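Local coordinates for protein aromatic amino acid exporter YddG (Starkeya novella, PDB 5I20) that exports a broad range of amino acids, among them threonine, methionine, lysine and glutamate, across the inner membrane through a large central substrate-binding cavity, at residues F11-L16 with G222-T227; Y99-L104 with V242-A247; V168-F173 with T227-M232. One frame throughout, in Å; residues are numbered along the deposited sequence.

How the contacts relate
The three contacts join transmembrane helices of a basket-shaped transporter built from inverted repeats. Contacts 1 and 3 share Thr227 and both use helix 224-234, their centres about 12 Å apart; the centre of contact 2 lies about 14 Å from contact 1 and about 15 Å from contact 3. Helix 237-243 of contact 2 follows helix 224-234 directly in the chain. Along the chain, contact 1 crosses each of the others, whereas contact 3 is nested inside the loop that contact 2 closes. Ile14 packs against both Ser244 and Trp228, and Trp228 also touches Trp101, so the contacts merge; contacts 1 and 2 join the two EamA-like sequence ranges, and contact 3 lies within the second.

Contact 1: F11-L16 with G222-T227; sequences FTAILL and GIAFYT. With OLC ((2R)-2,3-dihydroxypropyl (9Z)-octadec-9-enoate), chain J.
Ala13 and Ala224 mark a close approach of two transmembrane helices through small residues, 3-17 and 224-234, the second of which restarts at this point after a break in its membrane span. The CA atoms of Ala13 and Ala224 are 4.1 Å apart, an approach made possible by their small side chains. Ala13 CB rests 3.3 Å from the carbonyl oxygen of Ala224, backbone against methyl, while Ile223 holds the N-cap position just ahead of the helix. One turn on, Thr227 inserts its methyl beside the first helix: CG2 lies between the backbone N and the carbonyl carbon of its own residue and comes within 3.5 Å of Ala13 CB. Its hydroxyl, anti to the backbone N (chi1 -175°), is turned to Thr12 instead. The modelled separation of Thr12 OG1 and Thr227 OG1 is very short, which leaves the detail of that pair doubtful; Thr12 OG1 is hydrogen-bonded to the carbonyl oxygen of Ile9, within its own helix. At the other end Leu16 spreads its two branches. Leu16 CD1 sits 3.7 Å from Ile223 CG2 and 3.9 Å from Ala224 CB, the Leu16 side chain crossing that of Ile223 at about a right angle. Leu16 CD2 meets C11 of a bound monoolein at 3.7 Å, and the same acyl chain runs on past Thr12, whose CB is 3.6 Å from lipid atom C9. An alanine in place of Leu16 would remove both branches and would probably open a gap between Ile223, Ala224 and the acyl chain. Close helix approach through alanines and threonines, with Leu16 and Thr12 meeting the acyl chain at the margin, is a familiar feature of polytopic membrane proteins such as this DMT-superfamily transporter.

Contact 2: Y99-L104 with V242-A247; sequences YLWPLL and VLSYAA. With OLC ((2R)-2,3-dihydroxypropyl (9Z)-octadec-9-enoate), chain G.
Tyr245 reaches from one broken transmembrane helix into the break of another: the span 91-111 is interrupted at Tyr99 and Leu100, and the span 237-258 by a type I turn from Leu243 to Ala246. At the break Tyr99 O is not reached by Leu103 N, its partner in a continuous helix, and the Tyr245 hydroxyl takes the place between them. The bond from Tyr245 OH to Tyr99 O is 3.0 Å long and lies in the carbonyl plane, with a C=O...donor angle of 146°. Tyr245 OH in turn accepts a weak bond of 3.4 Å from Leu103 N, bent to 138° at the hydrogen, so one phenol bridges a carbonyl and an amide of the interrupted helix. Pro102 lies across the ring in a CH-pi contact, its CB 3.6 Å from the Tyr245 centroid and 18° off the normal. Leu100 O, in contrast, is taken by Leu104 N in regular helical fashion, and Trp101 O accepts from Ser164 OG of helix 150-169. Ser244 OG bonds back to Leu240 O, one turn earlier; it also lies 3.3 Å from Trp101 CH2. The indole lies between Pro102 CD on one face and the monoolein chain on the opposite one. At the far end, Tyr99 OH is 3.3 Å from the methyl CB of Ala247.

Contact 3: V168-F173 with T227-M232; sequences VASRRF and TWDIGM
Arg171 fastens the cytoplasmic end of one transmembrane span to the last turn of helix 224-234, donating to the carbonyl of Met232. Its chain leaves with CG anti to the backbone N (chi1 177°) and then bends at chi3 (-67°), which turns the NE edge of the guanidinium onto the acceptor. The bond from Arg171 NE to Met232 O is 2.9 Å and nearly straight at 167°; the oxygen lies almost in the guanidinium plane, although the donor is tilted from the carbonyl plane. A second, weak bond from NH2 to the same oxygen is less certain. The stem takes part as well, Arg171 CB lying 3.4 Å from Met232 O. Met232 is folded, bent at both chi2 and chi3, and its CE methyl thereby comes to lie 3.6 Å above the plane of Trp228, towards the rim of the ring. Ser170 closes the interface through its carbon, with its CB 3.9 Å from Met232 CB, while its OG is held by Tyr166 O. Asp229 forms a salt bridge with Lys233 in its own helix. Around this junction Val168 packs on Ile105 and Phe108 of helix 101-108, Ser170 touches His70 of helix 65-88, and Trp228, stacked on Trp163 of helix 150-169, leans against Ala13 of helix 3-17.

Contact 1: F11-L16 with G222-T227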
loop_
_atom_site.group_PDB
_atom_site.type_symbol
_atom_site.label_atom_id
_atom_site.label_comp_id
_atom_site.label_asym_id
_atom_site.label_seq_id
_atom_site.Cartn_x
_atom_site.Cartn_y
_atom_site.Cartn_z
ATOM N N PHE A 11 -5.129 -2.544 -9.919
ATOM C CA PHE A 11 -3.951 -1.785 -10.316
ATOM C C PHE A 11 -4.155 -0.283 -10.134
ATOM O O PHE A 11 -3.186 0.481 -10.102
ATOM C CB PHE A 11 -3.574 -2.090 -11.767
ATOM C CG PHE A 11 -2.296 -1.436 -12.202
ATOM C CD1 PHE A 11 -1.084 -1.832 -11.660
ATOM C CD2 PHE A 11 -2.302 -0.419 -13.141
ATOM C CE1 PHE A 11 0.100 -1.230 -12.049
ATOM C CE2 PHE A 11 -1.120 0.186 -13.535
ATOM C CZ PHE A 11 0.081 -0.221 -12.987
ATOM N N THR A 12 -5.408 0.144 -10.011
ATOM C CA THR A 12 -5.686 1.555 -9.784
ATOM C C THR A 12 -5.279 1.957 -8.363
ATOM O O THR A 12 -4.920 3.110 -8.124
ATOM C CB THR A 12 -7.174 1.899 -10.029
ATOM O OG1 THR A 12 -8.009 1.146 -9.144
ATOM C CG2 THR A 12 -7.562 1.594 -11.473
ATOM N N ALA A 13 -5.318 1.008 -7.429
ATOM C CA ALA A 13 -4.829 1.256 -6.072
ATOM C C ALA A 13 -3.333 1.543 -6.093
ATOM O O ALA A 13 -2.847 2.437 -5.398
ATOM C CB ALA A 13 -5.125 0.071 -5.164
ATOM N N ILE A 14 -2.612 0.768 -6.897
ATOM C CA ILE A 14 -1.177 0.944 -7.071
ATOM C C ILE A 14 -0.867 2.303 -7.697
ATOM O O ILE A 14 0.114 2.954 -7.336
ATOM C CB ILE A 14 -0.587 -0.183 -7.938
ATOM C CG1 ILE A 14 -0.870 -1.539 -7.286
ATOM C CG2 ILE A 14 0.904 0.019 -8.151
ATOM C CD1 ILE A 14 -0.609 -2.731 -8.192
ATOM N N LEU A 15 -1.712 2.728 -8.632
ATOM C CA LEU A 15 -1.572 4.048 -9.241
ATOM C C LEU A 15 -1.797 5.154 -8.214
ATOM O O LEU A 15 -1.051 6.128 -8.173
ATOM C CB LEU A 15 -2.549 4.212 -10.406
ATOM C CG LEU A 15 -2.298 3.335 -11.633
ATOM C CD1 LEU A 15 -3.377 3.557 -12.682
ATOM C CD2 LEU A 15 -0.918 3.611 -12.210
ATOM N N LEU A 16 -2.821 4.996 -7.381
ATOM C CA LEU A 16 -3.154 6.008 -6.383
ATOM C C LEU A 16 -2.104 6.074 -5.273
ATOM O O LEU A 16 -1.800 7.152 -4.767
ATOM C CB LEU A 16 -4.544 5.745 -5.793
ATOM C CG LEU A 16 -5.728 6.070 -6.714
ATOM C CD1 LEU A 16 -7.025 5.517 -6.150
ATOM C CD2 LEU A 16 -5.845 7.574 -6.942
ATOM N N GLY A 222 -9.700 6.813 0.008
ATOM C CA GLY A 222 -11.117 6.725 -0.299
ATOM C C GLY A 222 -11.479 5.951 -1.551
ATOM O O GLY A 222 -12.649 5.669 -1.794
ATOM N N ILE A 223 -10.480 5.614 -2.356
ATOM C CA ILE A 223 -10.719 4.814 -3.548
ATOM C C ILE A 223 -9.775 3.618 -3.582
ATOM O O ILE A 223 -10.184 2.501 -3.901
ATOM C CB ILE A 223 -10.551 5.648 -4.835
ATOM C CG1 ILE A 223 -11.622 6.739 -4.908
ATOM C CG2 ILE A 223 -10.638 4.759 -6.064
ATOM C CD1 ILE A 223 -11.481 7.647 -6.109
ATOM N N ALA A 224 -8.516 3.860 -3.227
ATOM C CA ALA A 224 -7.467 2.853 -3.327
ATOM C C ALA A 224 -7.752 1.592 -2.512
ATOM O O ALA A 224 -7.498 0.489 -2.977
ATOM C CB ALA A 224 -6.138 3.448 -2.915
ATOM N N PHE A 225 -8.278 1.742 -1.304
ATOM C CA PHE A 225 -8.532 0.569 -0.473
ATOM C C PHE A 225 -9.715 -0.241 -0.990
ATOM O O PHE A 225 -9.752 -1.462 -0.839
ATOM C CB PHE A 225 -8.752 0.973 0.986
ATOM C CG PHE A 225 -7.490 1.386 1.684
ATOM C CD1 PHE A 225 -6.528 0.446 2.017
ATOM C CD2 PHE A 225 -7.254 2.714 1.992
ATOM C CE1 PHE A 225 -5.358 0.823 2.650
ATOM C CE2 PHE A 225 -6.089 3.097 2.627
ATOM C CZ PHE A 225 -5.139 2.150 2.956
ATOM N N TYR A 226 -10.673 0.432 -1.613
ATOM C CA TYR A 226 -11.828 -0.264 -2.169
ATOM C C TYR A 226 -11.463 -0.956 -3.477
ATOM O O TYR A 226 -11.896 -2.078 -3.733
ATOM C CB TYR A 226 -12.991 0.705 -2.384
ATOM C CG TYR A 226 -13.365 1.462 -1.131
ATOM C CD1 TYR A 226 -14.301 0.953 -0.238
ATOM C CD2 TYR A 226 -12.770 2.681 -0.834
ATOM C CE1 TYR A 226 -14.638 1.643 0.910
ATOM C CE2 TYR A 226 -13.101 3.375 0.312
ATOM C CZ TYR A 226 -14.034 2.851 1.180
ATOM O OH TYR A 226 -14.362 3.544 2.320
ATOM N N THR A 227 -10.659 -0.289 -4.298
ATOM C CA THR A 227 -10.255 -0.852 -5.581
ATOM C C THR A 227 -9.213 -1.956 -5.374
ATOM O O THR A 227 -9.061 -2.845 -6.209
ATOM C CB THR A 227 -9.707 0.245 -6.525
ATOM O OG1 THR A 227 -9.426 -0.309 -7.811
ATOM C CG2 THR A 227 -8.444 0.840 -5.982
HETATM C C10 OLC J . -6.227 6.144 -10.873
HETATM C C9 OLC J . -7.502 5.376 -10.762
HETATM C C11 OLC J . -6.220 7.606 -10.576
HETATM C C8 OLC J . -8.728 6.062 -10.259
HETATM C C7 OLC J . -9.924 5.552 -10.988
HETATM C C6 OLC J . -10.195 4.138 -10.599
HETATM C C5 OLC J . -11.641 3.988 -10.272
HETATM C C4 OLC J . -12.231 2.862 -11.054
HETATM C C3 OLC J . -13.407 2.324 -10.310
HETATM C C2 OLC J . -14.314 1.605 -11.249
HETATM C C1 OLC J . -15.192 0.677 -10.480
HETATM O O19 OLC J . -15.799 -0.377 -11.120
HETATM O O20 OLC J . -15.326 0.821 -9.273
#

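Contact 2: Y99-L104 with V242-A247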
loop_
_atom_site.group_PDB
_atom_site.type_symbol
_atom_site.label_atom_id
_atom_site.label_comp_id
_atom_site.label_asym_id
_atom_site.label_seq_id
_atom_site.Cartn_x
_atom_site.Cartn_y
_atom_site.Cartn_z
ATOM N N TYR A 99 8.785 -2.422 1.996
ATOM C CA TYR A 99 8.454 -2.744 0.608
ATOM C C TYR A 99 8.889 -4.151 0.210
ATOM O O TYR A 99 9.056 -4.458 -0.971
ATOM C CB TYR A 99 9.044 -1.705 -0.348
ATOM C CG TYR A 99 7.958 -0.891 -1.012
ATOM C CD1 TYR A 99 7.183 -1.436 -2.027
ATOM C CD2 TYR A 99 7.682 0.407 -0.603
ATOM C CE1 TYR A 99 6.176 -0.710 -2.629
ATOM C CE2 TYR A 99 6.674 1.145 -1.202
ATOM C CZ TYR A 99 5.926 0.581 -2.214
ATOM O OH TYR A 99 4.922 1.304 -2.817
ATOM N N LEU A 100 9.054 -5.002 1.215
ATOM C CA LEU A 100 9.080 -6.436 0.999
ATOM C C LEU A 100 7.659 -6.954 0.805
ATOM O O LEU A 100 7.467 -8.088 0.369
ATOM C CB LEU A 100 9.747 -7.156 2.176
ATOM C CG LEU A 100 11.273 -7.102 2.215
ATOM C CD1 LEU A 100 11.798 -7.594 3.554
ATOM C CD2 LEU A 100 11.850 -7.926 1.077
ATOM N N TRP A 101 6.664 -6.125 1.116
ATOM C CA TRP A 101 5.276 -6.593 1.094
ATOM C C TRP A 101 4.755 -7.051 -0.277
ATOM O O TRP A 101 3.903 -7.936 -0.325
ATOM C CB TRP A 101 4.322 -5.533 1.682
ATOM C CG TRP A 101 4.050 -4.274 0.883
ATOM C CD1 TRP A 101 4.637 -3.054 1.062
ATOM C CD2 TRP A 101 3.084 -4.098 -0.172
ATOM N NE1 TRP A 101 4.121 -2.142 0.175
ATOM C CE2 TRP A 101 3.165 -2.753 -0.592
ATOM C CE3 TRP A 101 2.175 -4.949 -0.810
ATOM C CZ2 TRP A 101 2.369 -2.237 -1.618
ATOM C CZ3 TRP A 101 1.382 -4.433 -1.833
ATOM C CH2 TRP A 101 1.486 -3.090 -2.224
ATOM N N PRO A 102 5.244 -6.470 -1.389
ATOM C CA PRO A 102 4.723 -7.053 -2.633
ATOM C C PRO A 102 5.217 -8.482 -2.864
ATOM O O PRO A 102 4.449 -9.318 -3.338
ATOM C CB PRO A 102 5.253 -6.107 -3.714
ATOM C CG PRO A 102 5.463 -4.809 -3.005
ATOM C CD PRO A 102 5.955 -5.203 -1.644
ATOM N N LEU A 103 6.475 -8.754 -2.528
ATOM C CA LEU A 103 7.022 -10.104 -2.630
ATOM C C LEU A 103 6.277 -11.062 -1.701
ATOM O O LEU A 103 6.012 -12.209 -2.055
ATOM C CB LEU A 103 8.519 -10.101 -2.304
ATOM C CG LEU A 103 9.241 -11.452 -2.278
ATOM C CD1 LEU A 103 9.152 -12.145 -3.631
ATOM C CD2 LEU A 103 10.698 -11.272 -1.860
ATOM N N LEU A 104 5.930 -10.577 -0.514
ATOM C CA LEU A 104 5.229 -11.387 0.473
ATOM C C LEU A 104 3.849 -11.804 -0.020
ATOM O O LEU A 104 3.430 -12.942 0.180
ATOM C CB LEU A 104 5.112 -10.629 1.797
ATOM C CG LEU A 104 6.421 -10.418 2.558
ATOM C CD1 LEU A 104 6.194 -9.636 3.842
ATOM C CD2 LEU A 104 7.084 -11.759 2.851
ATOM N N VAL A 242 3.118 -8.632 -7.958
ATOM C CA VAL A 242 4.188 -8.265 -8.880
ATOM C C VAL A 242 4.069 -6.801 -9.300
ATOM O O VAL A 242 5.046 -6.053 -9.261
ATOM C CB VAL A 242 4.181 -9.163 -10.145
ATOM C CG1 VAL A 242 5.244 -8.711 -11.138
ATOM C CG2 VAL A 242 4.399 -10.618 -9.761
ATOM N N LEU A 243 2.862 -6.396 -9.682
ATOM C CA LEU A 243 2.617 -5.048 -10.187
ATOM C C LEU A 243 2.777 -3.967 -9.123
ATOM O O LEU A 243 2.954 -2.797 -9.452
ATOM C CB LEU A 243 1.218 -4.965 -10.796
ATOM C CG LEU A 243 0.991 -5.815 -12.045
ATOM C CD1 LEU A 243 -0.463 -5.757 -12.476
ATOM C CD2 LEU A 243 1.914 -5.372 -13.175
ATOM N N SER A 244 2.714 -4.350 -7.852
ATOM C CA SER A 244 2.839 -3.372 -6.773
ATOM C C SER A 244 4.218 -2.699 -6.747
ATOM O O SER A 244 4.338 -1.564 -6.297
ATOM C CB SER A 244 2.537 -4.029 -5.425
ATOM O OG SER A 244 1.150 -4.305 -5.307
ATOM N N TYR A 245 5.252 -3.373 -7.251
ATOM C CA TYR A 245 6.568 -2.734 -7.350
ATOM C C TYR A 245 6.613 -1.639 -8.422
ATOM O O TYR A 245 7.658 -1.038 -8.651
ATOM C CB TYR A 245 7.666 -3.766 -7.626
ATOM C CG TYR A 245 8.064 -4.548 -6.399
ATOM C CD1 TYR A 245 8.481 -3.897 -5.243
ATOM C CD2 TYR A 245 7.993 -5.934 -6.384
ATOM C CE1 TYR A 245 8.832 -4.606 -4.114
ATOM C CE2 TYR A 245 8.340 -6.653 -5.260
ATOM C CZ TYR A 245 8.759 -5.984 -4.126
ATOM O OH TYR A 245 9.105 -6.697 -3.002
ATOM N N ALA A 246 5.490 -1.380 -9.081
ATOM C CA ALA A 246 5.427 -0.251 -9.999
ATOM C C ALA A 246 5.277 1.052 -9.220
ATOM O O ALA A 246 5.654 2.116 -9.706
ATOM C CB ALA A 246 4.285 -0.416 -10.986
ATOM N N ALA A 247 4.738 0.960 -8.007
ATOM C CA ALA A 247 4.466 2.147 -7.196
ATOM C C ALA A 247 5.716 2.987 -6.889
ATOM O O ALA A 247 5.670 4.205 -7.043
ATOM C CB ALA A 247 3.759 1.755 -5.897
HETATM C C10 OLC G . 0.493 -0.186 0.950
HETATM C C9 OLC G . -0.624 0.739 0.612
HETATM C C11 OLC G . 0.969 -0.265 2.358
HETATM C C8 OLC G . -1.236 1.588 1.671
HETATM C C16 OLC G . 5.376 2.210 2.284
HETATM C C12 OLC G . 2.417 -0.618 2.383
HETATM C C7 OLC G . -0.720 2.985 1.583
HETATM C C15 OLC G . 4.725 1.688 3.522
HETATM C C13 OLC G . 3.038 -0.074 3.625
HETATM C C6 OLC G . -1.379 3.828 2.624
HETATM C C14 OLC G . 4.479 0.223 3.384
HETATM C C5 OLC G . -0.344 4.417 3.522
HETATM C C4 OLC G . -0.927 5.557 4.290
HETATM C C3 OLC G . 0.156 6.268 5.032
HETATM C C2 OLC G . -0.391 7.521 5.629
#

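Contact 3: V168-F173 with T227-M232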
loop_
_atom_site.group_PDB
_atom_site.type_symbol
_atom_site.label_atom_id
_atom_site.label_comp_id
_atom_site.label_asym_id
_atom_site.label_seq_id
_atom_site.Cartn_x
_atom_site.Cartn_y
_atom_site.Cartn_z
ATOM N N VAL A 168 -3.784 -10.776 1.136
ATOM C CA VAL A 168 -4.011 -12.148 0.699
ATOM C C VAL A 168 -5.246 -12.747 1.371
ATOM O O VAL A 168 -6.037 -13.437 0.725
ATOM C CB VAL A 168 -2.775 -13.031 0.982
ATOM C CG1 VAL A 168 -3.076 -14.495 0.712
ATOM C CG2 VAL A 168 -1.594 -12.561 0.144
ATOM N N ALA A 169 -5.421 -12.470 2.661
ATOM C CA ALA A 169 -6.553 -13.019 3.407
ATOM C C ALA A 169 -7.877 -12.374 3.005
ATOM O O ALA A 169 -8.948 -12.871 3.360
ATOM C CB ALA A 169 -6.333 -12.863 4.904
ATOM N N SER A 170 -7.807 -11.269 2.267
ATOM C CA SER A 170 -9.014 -10.608 1.783
ATOM C C SER A 170 -9.798 -11.508 0.831
ATOM O O SER A 170 -11.025 -11.418 0.763
ATOM C CB SER A 170 -8.671 -9.285 1.096
ATOM O OG SER A 170 -8.168 -8.346 2.030
ATOM N N ARG A 171 -9.100 -12.379 0.105
ATOM C CA ARG A 171 -9.779 -13.296 -0.807
ATOM C C ARG A 171 -10.648 -14.291 -0.039
ATOM O O ARG A 171 -11.675 -14.743 -0.540
ATOM C CB ARG A 171 -8.775 -14.042 -1.691
ATOM C CG ARG A 171 -9.426 -15.066 -2.609
ATOM C CD ARG A 171 -8.628 -15.285 -3.877
ATOM N NE ARG A 171 -8.633 -14.100 -4.725
ATOM C CZ ARG A 171 -8.807 -14.124 -6.042
ATOM N NH1 ARG A 171 -8.995 -15.280 -6.667
ATOM N NH2 ARG A 171 -8.795 -12.993 -6.732
ATOM N N ARG A 172 -10.239 -14.617 1.182
ATOM C CA ARG A 172 -11.016 -15.507 2.038
ATOM C C ARG A 172 -12.369 -14.883 2.375
ATOM O O ARG A 172 -13.375 -15.583 2.506
ATOM C CB ARG A 172 -10.232 -15.836 3.315
ATOM C CG ARG A 172 -11.047 -16.484 4.425
ATOM C CD ARG A 172 -10.144 -17.062 5.507
ATOM N NE ARG A 172 -10.087 -18.521 5.446
ATOM C CZ ARG A 172 -9.290 -19.275 6.198
ATOM N NH1 ARG A 172 -8.468 -18.709 7.074
ATOM N NH2 ARG A 172 -9.312 -20.594 6.072
ATOM N N PHE A 173 -12.386 -13.560 2.496
ATOM C CA PHE A 173 -13.615 -12.825 2.769
ATOM C C PHE A 173 -14.228 -12.276 1.485
ATOM O O PHE A 173 -14.793 -11.184 1.482
ATOM C CB PHE A 173 -13.349 -11.676 3.747
ATOM C CG PHE A 173 -12.782 -12.121 5.065
ATOM C CD1 PHE A 173 -13.617 -12.573 6.075
ATOM C CD2 PHE A 173 -11.417 -12.084 5.293
ATOM C CE1 PHE A 173 -13.097 -12.982 7.289
ATOM C CE2 PHE A 173 -10.891 -12.494 6.505
ATOM C CZ PHE A 173 -11.731 -12.942 7.504
ATOM N N THR A 227 -10.659 -0.289 -4.298
ATOM C CA THR A 227 -10.255 -0.852 -5.581
ATOM C C THR A 227 -9.213 -1.956 -5.374
ATOM O O THR A 227 -9.061 -2.845 -6.209
ATOM C CB THR A 227 -9.707 0.245 -6.525
ATOM O OG1 THR A 227 -9.426 -0.309 -7.811
ATOM C CG2 THR A 227 -8.444 0.840 -5.982
ATOM N N TRP A 228 -8.511 -1.900 -4.246
ATOM C CA TRP A 228 -7.561 -2.941 -3.867
ATOM C C TRP A 228 -8.321 -4.154 -3.338
ATOM O O TRP A 228 -7.953 -5.301 -3.598
ATOM C CB TRP A 228 -6.581 -2.409 -2.819
ATOM C CG TRP A 228 -5.507 -3.366 -2.394
ATOM C CD1 TRP A 228 -5.408 -3.999 -1.189
ATOM C CD2 TRP A 228 -4.369 -3.780 -3.161
ATOM N NE1 TRP A 228 -4.284 -4.786 -1.160
ATOM C CE2 TRP A 228 -3.627 -4.670 -2.355
ATOM C CE3 TRP A 228 -3.906 -3.490 -4.447
ATOM C CZ2 TRP A 228 -2.452 -5.270 -2.797
ATOM C CZ3 TRP A 228 -2.737 -4.089 -4.883
ATOM C CH2 TRP A 228 -2.025 -4.969 -4.061
ATOM N N ASP A 229 -9.393 -3.883 -2.602
ATOM C CA ASP A 229 -10.261 -4.934 -2.086
ATOM C C ASP A 229 -10.857 -5.748 -3.232
ATOM O O ASP A 229 -10.931 -6.977 -3.157
ATOM C CB ASP A 229 -11.371 -4.335 -1.217
ATOM C CG ASP A 229 -12.155 -5.390 -0.465
ATOM O OD1 ASP A 229 -11.608 -5.973 0.492
ATOM O OD2 ASP A 229 -13.328 -5.627 -0.822
ATOM N N ILE A 230 -11.267 -5.059 -4.293
ATOM C CA ILE A 230 -11.824 -5.721 -5.470
ATOM C C ILE A 230 -10.786 -6.617 -6.149
ATOM O O ILE A 230 -11.074 -7.765 -6.489
ATOM C CB ILE A 230 -12.360 -4.698 -6.490
ATOM C CG1 ILE A 230 -13.582 -3.975 -5.917
ATOM C CG2 ILE A 230 -12.714 -5.383 -7.806
ATOM C CD1 ILE A 230 -14.203 -2.967 -6.864
ATOM N N GLY A 231 -9.579 -6.090 -6.334
ATOM C CA GLY A 231 -8.501 -6.852 -6.936
ATOM C C GLY A 231 -8.113 -8.077 -6.127
ATOM O O GLY A 231 -7.808 -9.123 -6.688
ATOM N N MET A 232 -8.118 -7.953 -4.803
ATOM C CA MET A 232 -7.720 -9.064 -3.943
ATOM C C MET A 232 -8.771 -10.172 -3.924
ATOM O O MET A 232 -8.435 -11.348 -3.782
ATOM C CB MET A 232 -7.453 -8.580 -2.511
ATOM C CG MET A 232 -6.156 -7.798 -2.322
ATOM S SD MET A 232 -4.648 -8.723 -2.703
ATOM C CE MET A 232 -4.241 -8.066 -4.317
#